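Putative phenazine biosynthesis PhzC/PhzF protein (Clostridium difficile, PDB 4DUN) probably acts as an isomerase of the PhzF type, related to an enzyme of phenazine biosynthesis, although its own substrate is not established. Local coordinates at residues R29-P32 with L33-Q37; Y81-S84 with N85-V89; E216-K220 with H221-A225. All coordinates share one frame; numbering follows the deposited sequence. Where two conformers were deposited one is given.

Contact 1. Residues R29-P32 with L33-Q37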
ATOM      1  N   ARG A  29      22.406   5.445  12.383  1.00 34.89           N
ATOM      2  CA  ARG A  29      22.350   4.795  13.691  1.00 34.94           C
ATOM      3  C   ARG A  29      21.189   3.812  13.750  1.00 36.15           C
ATOM      4  O   ARG A  29      20.260   3.907  12.952  1.00 33.90           O
ATOM      5  CB  ARG A  29      22.182   5.854  14.801  1.00 36.64           C
ATOM      6  CG  ARG A  29      23.368   6.792  14.968  1.00 56.33           C
ATOM      7  CD  ARG A  29      23.131   7.845  16.030  1.00 73.71           C
ATOM      8  NE  ARG A  29      24.389   8.491  16.408  1.00 89.05           N
ATOM      9  CZ  ARG A  29      24.539   9.304  17.450  1.00105.64           C
ATOM     10  NH1 ARG A  29      23.507   9.585  18.238  1.00 93.03           N
ATOM     11  NH2 ARG A  29      25.723   9.840  17.715  1.00 93.96           N
ATOM     12  N   ARG A  30      21.217   2.911  14.732  1.00 32.77           N
ATOM     13  CA  ARG A  30      20.155   1.937  14.944  1.00 31.31           C
ATOM     14  C   ARG A  30      18.908   2.598  15.440  1.00 31.63           C
ATOM     15  O   ARG A  30      18.971   3.551  16.225  1.00 31.43           O
ATOM     16  CB  ARG A  30      20.564   0.891  15.992  1.00 33.93           C
ATOM     17  CG  ARG A  30      21.782   0.124  15.618  1.00 43.22           C
ATOM     18  CD  ARG A  30      21.934  -1.071  16.512  1.00 43.40           C
ATOM     19  NE  ARG A  30      23.180  -1.753  16.201  1.00 43.94           N
ATOM     20  CZ  ARG A  30      23.344  -2.586  15.180  1.00 51.56           C
ATOM     21  NH1 ARG A  30      22.332  -2.851  14.359  1.00 34.23           N
ATOM     22  NH2 ARG A  30      24.519  -3.157  14.969  1.00 44.75           N
ATOM     23  N   ILE A  31      17.765   2.071  15.005  1.00 25.39           N
ATOM     24  CA  ILE A  31      16.463   2.496  15.494  1.00 23.37           C
ATOM     25  C   ILE A  31      15.744   1.214  15.976  1.00 24.48           C
ATOM     26  O   ILE A  31      16.084   0.115  15.507  1.00 24.25           O
ATOM     27  CB  ILE A  31      15.647   3.317  14.450  1.00 25.46           C
ATOM     28  CG1 ILE A  31      15.215   2.458  13.249  1.00 24.98           C
ATOM     29  CG2 ILE A  31      16.384   4.600  14.041  1.00 26.77           C
ATOM     30  CD1 ILE A  31      14.199   3.134  12.318  1.00 22.48           C
ATOM     31  N   PRO A  32      14.751   1.307  16.873  1.00 21.42           N
ATOM     32  CA  PRO A  32      14.081   0.082  17.329  1.00 21.26           C
ATOM     33  C   PRO A  32      13.407  -0.685  16.194  1.00 23.34           C
ATOM     34  O   PRO A  32      12.929  -0.062  15.239  1.00 20.20           O
ATOM     35  CB  PRO A  32      13.032   0.604  18.312  1.00 23.20           C
ATOM     36  CG  PRO A  32      13.572   1.906  18.789  1.00 28.09           C
ATOM     37  CD  PRO A  32      14.245   2.497  17.595  1.00 23.62           C
ATOM     38  N   LEU A  33      13.365  -2.032  16.299  1.00 20.92           N
ATOM     39  CA  LEU A  33      12.665  -2.887  15.319  1.00 20.48           C
ATOM     40  C   LEU A  33      11.184  -2.500  15.246  1.00 24.45           C
ATOM     41  O   LEU A  33      10.608  -2.550  14.153  1.00 23.15           O
ATOM     42  CB  LEU A  33      12.809  -4.383  15.647  1.00 20.83           C
ATOM     43  CG  LEU A  33      14.244  -4.937  15.689  1.00 25.64           C
ATOM     44  CD1 LEU A  33      14.229  -6.443  15.938  1.00 26.70           C
ATOM     45  CD2 LEU A  33      15.004  -4.609  14.405  1.00 26.18           C
ATOM     46  N   GLU A  34      10.564  -2.113  16.393  0.50 20.64           N
ATOM     47  CA  GLU A  34       9.158  -1.680  16.420  0.50 20.04           C
ATOM     48  C   GLU A  34       8.957  -0.402  15.580  0.50 22.73           C
ATOM     49  O   GLU A  34       7.912  -0.252  14.941  0.50 21.55           O
ATOM     50  CB  GLU A  34       8.678  -1.455  17.853  0.50 21.84           C
ATOM     51  CG  GLU A  34       8.290  -2.741  18.563  0.50 26.10           C
ATOM     52  CD  GLU A  34       7.878  -2.587  20.018  0.50 48.69           C
ATOM     53  OE1 GLU A  34       8.150  -1.517  20.607  0.50 35.80           O
ATOM     54  OE2 GLU A  34       7.301  -3.550  20.575  0.50 47.26           O
ATOM     55  N   LEU A  35       9.956   0.502  15.570  1.00 19.59           N
ATOM     56  CA  LEU A  35       9.893   1.713  14.746  1.00 18.76           C
ATOM     57  C   LEU A  35      10.072   1.342  13.256  1.00 19.71           C
ATOM     58  O   LEU A  35       9.379   1.918  12.413  1.00 17.49           O
ATOM     59  CB  LEU A  35      10.914   2.762  15.185  1.00 19.18           C
ATOM     60  CG  LEU A  35      10.856   4.135  14.451  1.00 22.52           C
ATOM     61  CD1 LEU A  35       9.452   4.753  14.471  1.00 23.06           C
ATOM     62  CD2 LEU A  35      11.872   5.102  15.038  1.00 23.95           C
ATOM     63  N   MET A  36      10.974   0.364  12.936  1.00 16.79           N
ATOM     64  CA  MET A  36      11.132  -0.075  11.543  1.00 15.37           C
ATOM     65  C   MET A  36       9.793  -0.625  11.038  1.00 17.88           C
ATOM     66  O   MET A  36       9.384  -0.297   9.923  1.00 17.67           O
ATOM     67  CB  MET A  36      12.250  -1.127  11.390  1.00 17.12           C
ATOM     68  CG  MET A  36      13.627  -0.582  11.639  1.00 19.42           C
ATOM     69  SD  MET A  36      14.817  -1.925  11.417  1.00 22.49           S
ATOM     70  CE  MET A  36      16.287  -1.158  12.148  1.00 22.75           C
ATOM     71  N   GLN A  37       9.084  -1.429  11.881  1.00 17.63           N
ATOM     72  CA  GLN A  37       7.787  -1.980  11.504  1.00 16.77           C
ATOM     73  C   GLN A  37       6.769  -0.865  11.242  1.00 19.57           C
ATOM     74  O   GLN A  37       6.033  -0.940  10.247  1.00 19.44           O
ATOM     75  CB  GLN A  37       7.240  -2.949  12.585  1.00 19.04           C
ATOM     76  CG  GLN A  37       5.927  -3.634  12.153  1.00 22.65           C
ATOM     77  CD  GLN A  37       6.117  -4.462  10.906  1.00 26.04           C
ATOM     78  OE1 GLN A  37       6.642  -5.568  10.966  1.00 21.56           O
ATOM     79  NE2 GLN A  37       5.713  -3.939   9.744  1.00 20.66           N
TER
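The carbonyl of P32 is the flat group on which M36 and L35 converge at the start of helix 33-43. The N-H of M36 points into it in the carbonyl plane, with M36 N 3.1 Å from P32 O and an N-H...O angle of 155°. The same oxygen also takes a weak, more bent bond from L35 N. P32 occupies the N-cap position; its ring carries no acceptor of its own, and it is the backbone carbonyl that takes M36 N. The puckered pyrrolidine ring adds apolar packing, P32 CD lying 4.1 Å from L35 CB.

The rest of the apolar part is supplied by I31, just before the cap. Its chi1 of 68° sets CG1 between the backbone N and the carbonyl carbon, directed at the first helical turn, where I31 CG1 lies 3.8 Å from M36 CG. M36 is extended beyond CG and runs back along the loop, so that its CE reaches 3.6 Å from I31 O. I31 CD1 sits against both M36 CG, at 3.8 Å, and L35 CD2, at 4.1 Å, the isoleucine and L35 crossing at about a right angle.

M36 continues onto R61 and F63 of strand 57-63, while L35 packs on F17 of the second subunit. R30 makes a salt bridge with E59.

The apolar contact of I31, just before the N-cap, with M36, the fourth residue of the helix, is a hydrophobic staple. The chemistry implies a helix start fixed by one good backbone bond and by apolar closure from I31, M36 and L35.

Contact 2. Residues Y81-S84 with N85-V89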
ATOM      1  N   TYR A  81      21.160  -0.778  -5.209  1.00 16.20           N
ATOM      2  CA  TYR A  81      21.017   0.359  -6.128  1.00 16.03           C
ATOM      3  C   TYR A  81      21.173   1.672  -5.340  1.00 19.37           C
ATOM      4  O   TYR A  81      21.943   2.555  -5.728  1.00 19.44           O
ATOM      5  CB  TYR A  81      19.652   0.295  -6.859  1.00 17.93           C
ATOM      6  CG  TYR A  81      19.289   1.590  -7.572  1.00 21.54           C
ATOM      7  CD1 TYR A  81      19.647   1.801  -8.898  1.00 24.56           C
ATOM      8  CD2 TYR A  81      18.626   2.621  -6.900  1.00 22.76           C
ATOM      9  CE1 TYR A  81      19.326   2.991  -9.554  1.00 26.21           C
ATOM     10  CE2 TYR A  81      18.343   3.832  -7.533  1.00 24.90           C
ATOM     11  CZ  TYR A  81      18.680   4.005  -8.864  1.00 34.81           C
ATOM     12  OH  TYR A  81      18.379   5.191  -9.494  1.00 38.35           O
ATOM     13  N   VAL A  82      20.507   1.764  -4.181  1.00 17.36           N
ATOM     14  CA  VAL A  82      20.591   2.960  -3.349  1.00 18.16           C
ATOM     15  C   VAL A  82      22.040   3.189  -2.861  1.00 21.89           C
ATOM     16  O   VAL A  82      22.524   4.320  -2.961  1.00 22.56           O
ATOM     17  CB  VAL A  82      19.580   2.903  -2.176  1.00 20.85           C
ATOM     18  CG1 VAL A  82      19.859   4.006  -1.145  1.00 21.54           C
ATOM     19  CG2 VAL A  82      18.149   3.012  -2.700  1.00 19.99           C
ATOM     20  N   ILE A  83      22.713   2.134  -2.353  0.50 18.66           N
ATOM     21  CA  ILE A  83      24.090   2.235  -1.845  0.50 18.18           C
ATOM     22  C   ILE A  83      25.030   2.792  -2.937  0.50 21.71           C
ATOM     23  O   ILE A  83      25.733   3.783  -2.698  0.50 21.69           O
ATOM     24  CB  ILE A  83      24.606   0.864  -1.286  0.50 20.51           C
ATOM     25  CG1 ILE A  83      23.800   0.388  -0.037  0.50 20.79           C
ATOM     26  CG2 ILE A  83      26.128   0.882  -1.007  0.50 21.67           C
ATOM     27  CD1 ILE A  83      23.788   1.382   1.252  0.50 23.26           C
ATOM     28  N   SER A  84      25.038   2.153  -4.121  1.00 18.98           N
ATOM     29  CA  SER A  84      25.939   2.519  -5.224  1.00 18.69           C
ATOM     30  C   SER A  84      25.564   3.818  -5.936  1.00 22.64           C
ATOM     31  O   SER A  84      26.429   4.419  -6.549  1.00 23.02           O
ATOM     32  CB  SER A  84      26.047   1.383  -6.236  1.00 20.98           C
ATOM     33  OG  SER A  84      27.237   1.550  -6.986  1.00 21.81           O
ATOM     34  N   ASN A  85      24.310   4.280  -5.851  1.00 21.25           N
ATOM     35  CA  ASN A  85      23.957   5.539  -6.495  1.00 21.54           C
ATOM     36  C   ASN A  85      24.043   6.736  -5.549  1.00 27.67           C
ATOM     37  O   ASN A  85      24.218   7.866  -6.038  1.00 27.59           O
ATOM     38  CB  ASN A  85      22.543   5.481  -7.093  1.00 20.62           C
ATOM     39  CG  ASN A  85      22.505   4.816  -8.438  1.00 33.75           C
ATOM     40  OD1 ASN A  85      22.455   5.487  -9.478  1.00 27.11           O
ATOM     41  ND2 ASN A  85      22.537   3.480  -8.448  1.00 23.26           N
ATOM     42  N   PHE A  86      23.908   6.515  -4.210  1.00 24.40           N
ATOM     43  CA  PHE A  86      23.840   7.652  -3.288  1.00 25.82           C
ATOM     44  C   PHE A  86      24.753   7.619  -2.065  1.00 30.14           C
ATOM     45  O   PHE A  86      25.056   8.684  -1.526  1.00 31.37           O
ATOM     46  CB  PHE A  86      22.388   7.791  -2.772  1.00 27.74           C
ATOM     47  CG  PHE A  86      21.388   7.982  -3.885  1.00 29.78           C
ATOM     48  CD1 PHE A  86      21.272   9.207  -4.536  1.00 35.95           C
ATOM     49  CD2 PHE A  86      20.608   6.920  -4.330  1.00 31.09           C
ATOM     50  CE1 PHE A  86      20.388   9.369  -5.607  1.00 37.25           C
ATOM     51  CE2 PHE A  86      19.710   7.088  -5.387  1.00 34.91           C
ATOM     52  CZ  PHE A  86      19.619   8.310  -6.027  1.00 35.10           C
ATOM     53  N   ILE A  87      25.123   6.435  -1.581  1.00 25.98           N
ATOM     54  CA  ILE A  87      25.835   6.309  -0.305  1.00 25.82           C
ATOM     55  C   ILE A  87      27.329   6.176  -0.511  1.00 29.35           C
ATOM     56  O   ILE A  87      28.092   6.952   0.071  1.00 29.40           O
ATOM     57  CB  ILE A  87      25.233   5.123   0.515  1.00 27.59           C
ATOM     58  CG1 ILE A  87      23.664   5.177   0.592  1.00 26.46           C
ATOM     59  CG2 ILE A  87      25.902   4.974   1.891  1.00 28.87           C
ATOM     60  CD1 ILE A  87      22.963   6.546   1.058  1.00 34.28           C
ATOM     61  N   ASP A  88      27.744   5.179  -1.302  1.00 24.72           N
ATOM     62  CA  ASP A  88      29.124   4.923  -1.702  1.00 25.00           C
ATOM     63  C   ASP A  88      29.091   4.916  -3.202  1.00 28.41           C
ATOM     64  O   ASP A  88      29.001   3.859  -3.818  1.00 26.94           O
ATOM     65  CB  ASP A  88      29.645   3.610  -1.098  1.00 26.29           C
ATOM     66  CG  ASP A  88      31.143   3.375  -1.251  1.00 31.44           C
ATOM     67  OD1 ASP A  88      31.823   4.218  -1.881  1.00 33.99           O
ATOM     68  OD2 ASP A  88      31.629   2.336  -0.773  1.00 29.40           O
ATOM     69  N   VAL A  89      29.048   6.122  -3.790  1.00 26.70           N
ATOM     70  CA  VAL A  89      28.817   6.334  -5.215  1.00 27.09           C
ATOM     71  C   VAL A  89      29.762   5.509  -6.090  1.00 29.59           C
ATOM     72  O   VAL A  89      30.982   5.648  -6.014  1.00 29.47           O
ATOM     73  CB  VAL A  89      28.818   7.832  -5.623  1.00 32.48           C
ATOM     74  CG1 VAL A  89      28.513   7.997  -7.114  1.00 32.12           C
ATOM     75  CG2 VAL A  89      27.798   8.619  -4.796  1.00 32.72           C
TER
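Y81 turns CG anti to its own nitrogen (chi1 166°), while N85, one helical turn on, holds CG beside its nitrogen and anti to the carbonyl carbon (chi1 -82°); together these torsions lay the amide over one face of the phenol ring. N85 ND2 sits 3.4 Å from Y81 CD1, offset toward the rim, with the ring and amide planes 28° apart. The amide is fixed there by a second grip: N85 ND2 donates to Y81 O at 2.9 Å, an oxygen that also receives the backbone N of N85. F86 brings CE2 to 4.1 Å from Y81 CE2, and its ring stacks with Y7.

Further along, the helix widens. I83 O accepts I87 N at 2.9 Å and D88 N at 2.8 Å, from opposite faces of its carbonyl plane; in the conformer given, I83 CD1 lies 3.9 Å from I87 CG1. V89 CA then makes a C-H...O contact with S84 O, while S84 OG is hydrogen-bonded to V91 O and to R107 NH1.

This is a pi-type turn late in helix 73-87, whose side chains touch strands 4-11, 57-63, 111-117 and 244-259, consistent with the helix enclosed by a barrel in the DAP epimerase-like fold.

Contact 3. Residues E216-K220 with H221-A225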
ATOM      1  N   GLU A 216      18.509 -26.464 -19.860  0.50 27.41           N
ATOM      2  CA  GLU A 216      18.522 -27.816 -20.405  0.50 28.24           C
ATOM      3  C   GLU A 216      17.608 -27.922 -21.644  0.50 32.20           C
ATOM      4  O   GLU A 216      18.014 -28.495 -22.658  0.50 32.26           O
ATOM      5  CB  GLU A 216      18.105 -28.831 -19.317  0.50 29.81           C
ATOM      6  CG  GLU A 216      18.115 -30.296 -19.749  0.50 39.05           C
ATOM      7  CD  GLU A 216      19.398 -30.826 -20.366  0.50 56.57           C
ATOM      8  OE1 GLU A 216      19.309 -31.491 -21.424  0.50 56.58           O
ATOM      9  OE2 GLU A 216      20.489 -30.576 -19.801  0.50 38.55           O
ATOM     10  N   LYS A 217      16.391 -27.361 -21.559  1.00 28.26           N
ATOM     11  CA  LYS A 217      15.401 -27.392 -22.641  1.00 28.51           C
ATOM     12  C   LYS A 217      15.830 -26.611 -23.884  1.00 32.83           C
ATOM     13  O   LYS A 217      15.570 -27.060 -25.000  1.00 34.15           O
ATOM     14  CB  LYS A 217      14.041 -26.836 -22.145  1.00 29.33           C
ATOM     15  CG  LYS A 217      13.280 -27.777 -21.204  1.00 45.91           C
ATOM     16  CD  LYS A 217      12.638 -28.971 -21.948  1.00 59.96           C
ATOM     17  CE  LYS A 217      12.248 -30.096 -21.015  1.00 72.00           C
ATOM     18  NZ  LYS A 217      11.644 -31.242 -21.748  1.00 79.43           N
ATOM     19  N   LEU A 218      16.476 -25.453 -23.692  1.00 28.56           N
ATOM     20  CA  LEU A 218      16.853 -24.547 -24.780  1.00 28.82           C
ATOM     21  C   LEU A 218      18.317 -24.689 -25.220  1.00 34.33           C
ATOM     22  O   LEU A 218      18.678 -24.166 -26.270  1.00 35.23           O
ATOM     23  CB  LEU A 218      16.556 -23.077 -24.376  1.00 27.59           C
ATOM     24  CG  LEU A 218      15.094 -22.744 -23.966  1.00 30.28           C
ATOM     25  CD1 LEU A 218      14.965 -21.308 -23.513  1.00 28.73           C
ATOM     26  CD2 LEU A 218      14.100 -23.001 -25.125  1.00 31.79           C
ATOM     27  N   GLY A 219      19.131 -25.382 -24.428  1.00 32.15           N
ATOM     28  CA  GLY A 219      20.558 -25.574 -24.686  1.00 33.08           C
ATOM     29  C   GLY A 219      21.343 -24.277 -24.620  1.00 34.95           C
ATOM     30  O   GLY A 219      22.229 -24.050 -25.447  1.00 36.19           O
ATOM     31  N   LYS A 220      21.019 -23.411 -23.640  1.00 29.56           N
ATOM     32  CA  LYS A 220      21.659 -22.100 -23.477  1.00 28.37           C
ATOM     33  C   LYS A 220      22.143 -21.863 -22.044  1.00 31.50           C
ATOM     34  O   LYS A 220      21.430 -22.194 -21.093  1.00 29.36           O
ATOM     35  CB  LYS A 220      20.676 -20.977 -23.849  1.00 29.30           C
ATOM     36  CG  LYS A 220      20.296 -20.918 -25.320  1.00 35.81           C
ATOM     37  CD  LYS A 220      19.239 -19.836 -25.582  1.00 40.20           C
ATOM     38  CE  LYS A 220      19.849 -18.480 -25.840  1.00 45.07           C
ATOM     39  NZ  LYS A 220      18.873 -17.546 -26.451  1.00 47.41           N
ATOM     40  N   HIS A 221      23.327 -21.242 -21.890  1.00 30.17           N
ATOM     41  CA  HIS A 221      23.868 -20.930 -20.562  1.00 30.81           C
ATOM     42  C   HIS A 221      23.514 -19.502 -20.158  1.00 31.31           C
ATOM     43  O   HIS A 221      23.476 -19.213 -18.969  1.00 29.66           O
ATOM     44  CB  HIS A 221      25.380 -21.155 -20.489  1.00 34.38           C
ATOM     45  CG  HIS A 221      25.768 -22.595 -20.332  1.00 40.58           C
ATOM     46  ND1 HIS A 221      26.938 -23.085 -20.878  1.00 45.00           N
ATOM     47  CD2 HIS A 221      25.129 -23.605 -19.693  1.00 43.47           C
ATOM     48  CE1 HIS A 221      26.977 -24.369 -20.553  1.00 45.50           C
ATOM     49  NE2 HIS A 221      25.905 -24.727 -19.844  1.00 44.82           N
ATOM     50  N   LYS A 222      23.268 -18.618 -21.144  1.00 27.33           N
ATOM     51  CA  LYS A 222      22.872 -17.223 -20.934  1.00 25.72           C
ATOM     52  C   LYS A 222      21.519 -17.026 -21.551  1.00 27.56           C
ATOM     53  O   LYS A 222      21.328 -17.355 -22.724  1.00 27.59           O
ATOM     54  CB  LYS A 222      23.883 -16.247 -21.543  1.00 29.56           C
ATOM     55  CG  LYS A 222      25.187 -16.120 -20.767  1.00 46.73           C
ATOM     56  CD  LYS A 222      26.095 -15.029 -21.341  1.00 55.36           C
ATOM     57  CE  LYS A 222      25.705 -13.627 -20.926  1.00 64.46           C
ATOM     58  NZ  LYS A 222      26.618 -12.612 -21.513  1.00 79.74           N
ATOM     59  N   MET A 223      20.572 -16.521 -20.766  1.00 21.64           N
ATOM     60  CA  MET A 223      19.192 -16.326 -21.205  1.00 20.46           C
ATOM     61  C   MET A 223      18.601 -15.064 -20.643  1.00 25.39           C
ATOM     62  O   MET A 223      19.126 -14.505 -19.670  1.00 22.85           O
ATOM     63  CB  MET A 223      18.311 -17.519 -20.733  1.00 20.88           C
ATOM     64  CG  MET A 223      18.662 -18.858 -21.354  1.00 23.33           C
ATOM     65  SD  MET A 223      17.743 -20.225 -20.602  1.00 25.29           S
ATOM     66  CE  MET A 223      18.647 -20.390 -19.018  1.00 21.54           C
ATOM     67  N   VAL A 224      17.496 -14.608 -21.245  0.50 22.61           N
ATOM     68  CA  VAL A 224      16.731 -13.484 -20.727  0.50 21.10           C
ATOM     69  C   VAL A 224      15.335 -14.033 -20.421  0.50 24.76           C
ATOM     70  O   VAL A 224      14.788 -14.826 -21.197  0.50 24.49           O
ATOM     71  CB  VAL A 224      16.725 -12.210 -21.626  0.50 25.39           C
ATOM     72  CG1 VAL A 224      15.918 -12.409 -22.913  0.50 25.59           C
ATOM     73  CG2 VAL A 224      16.229 -10.992 -20.840  0.50 24.72           C
ATOM     74  N   ALA A 225      14.802 -13.660 -19.263  1.00 20.82           N
ATOM     75  CA  ALA A 225      13.482 -14.086 -18.803  1.00 20.23           C
ATOM     76  C   ALA A 225      12.620 -12.878 -18.523  1.00 22.85           C
ATOM     77  O   ALA A 225      13.125 -11.815 -18.150  1.00 22.62           O
ATOM     78  CB  ALA A 225      13.616 -14.927 -17.538  1.00 20.09           C
TER
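K220 lies against K222 and M223, the two residues that follow the turn at H221. H221 itself carries the chain round, its backbone hydrogen-bonded with V239. K222 comes next, at the start of the strand, and K222 O is approached to 3.6 Å by K220 CE, because the K220 chain bends at chi3 (87°) and folds alongside the strand. The ammonium group of K220, NZ, makes a salt bridge with D186 OD1.

M223 carries most of the remaining contact. M223 CG packs against K220 CB at 3.8 Å, and the sulfur reaches back across the loop, with M223 SD 4.2 Å from L218 CD1. A bend at chi3 (-76°) returns the methyl, leaving M223 CE 3.9 Å from K220 O, an oxygen that accepts a hydrogen bond from S215 OG. V224 N then bonds to the other carboxylate oxygen of D186, so one acidic group links the lysine before the strand to the strand backbone. A225 pairs with I235.

The whole is a tight helix-to-strand connection: helix 207-218 ends, G219 adopts left-handed backbone angles, and strand 222-227 begins, joining strands 187-193 and 233-239. Such a helix delivering the chain to the surrounding strands is consistent with the second domain of the DAP epimerase-like fold.

Contact 1 is at the start of a helix, while contacts 2 and 3 are both at a helix's C-terminal end, that of helix 73-87 and that of helix 207-218. Contacts 1 and 2 are the nearer pair, with centres 22 Å apart and nearest atoms about 11 Å apart. Contact 3 lies 32 Å from contact 2 and 43 Å from contact 1, centre to centre, and on the opposite side of the chain's centre from contact 1. None touches another. The predicted active-site residue E47 has its side chain about 11 Å from that of M36 in contact 1, whereas contacts 2 and 3 lie away from it.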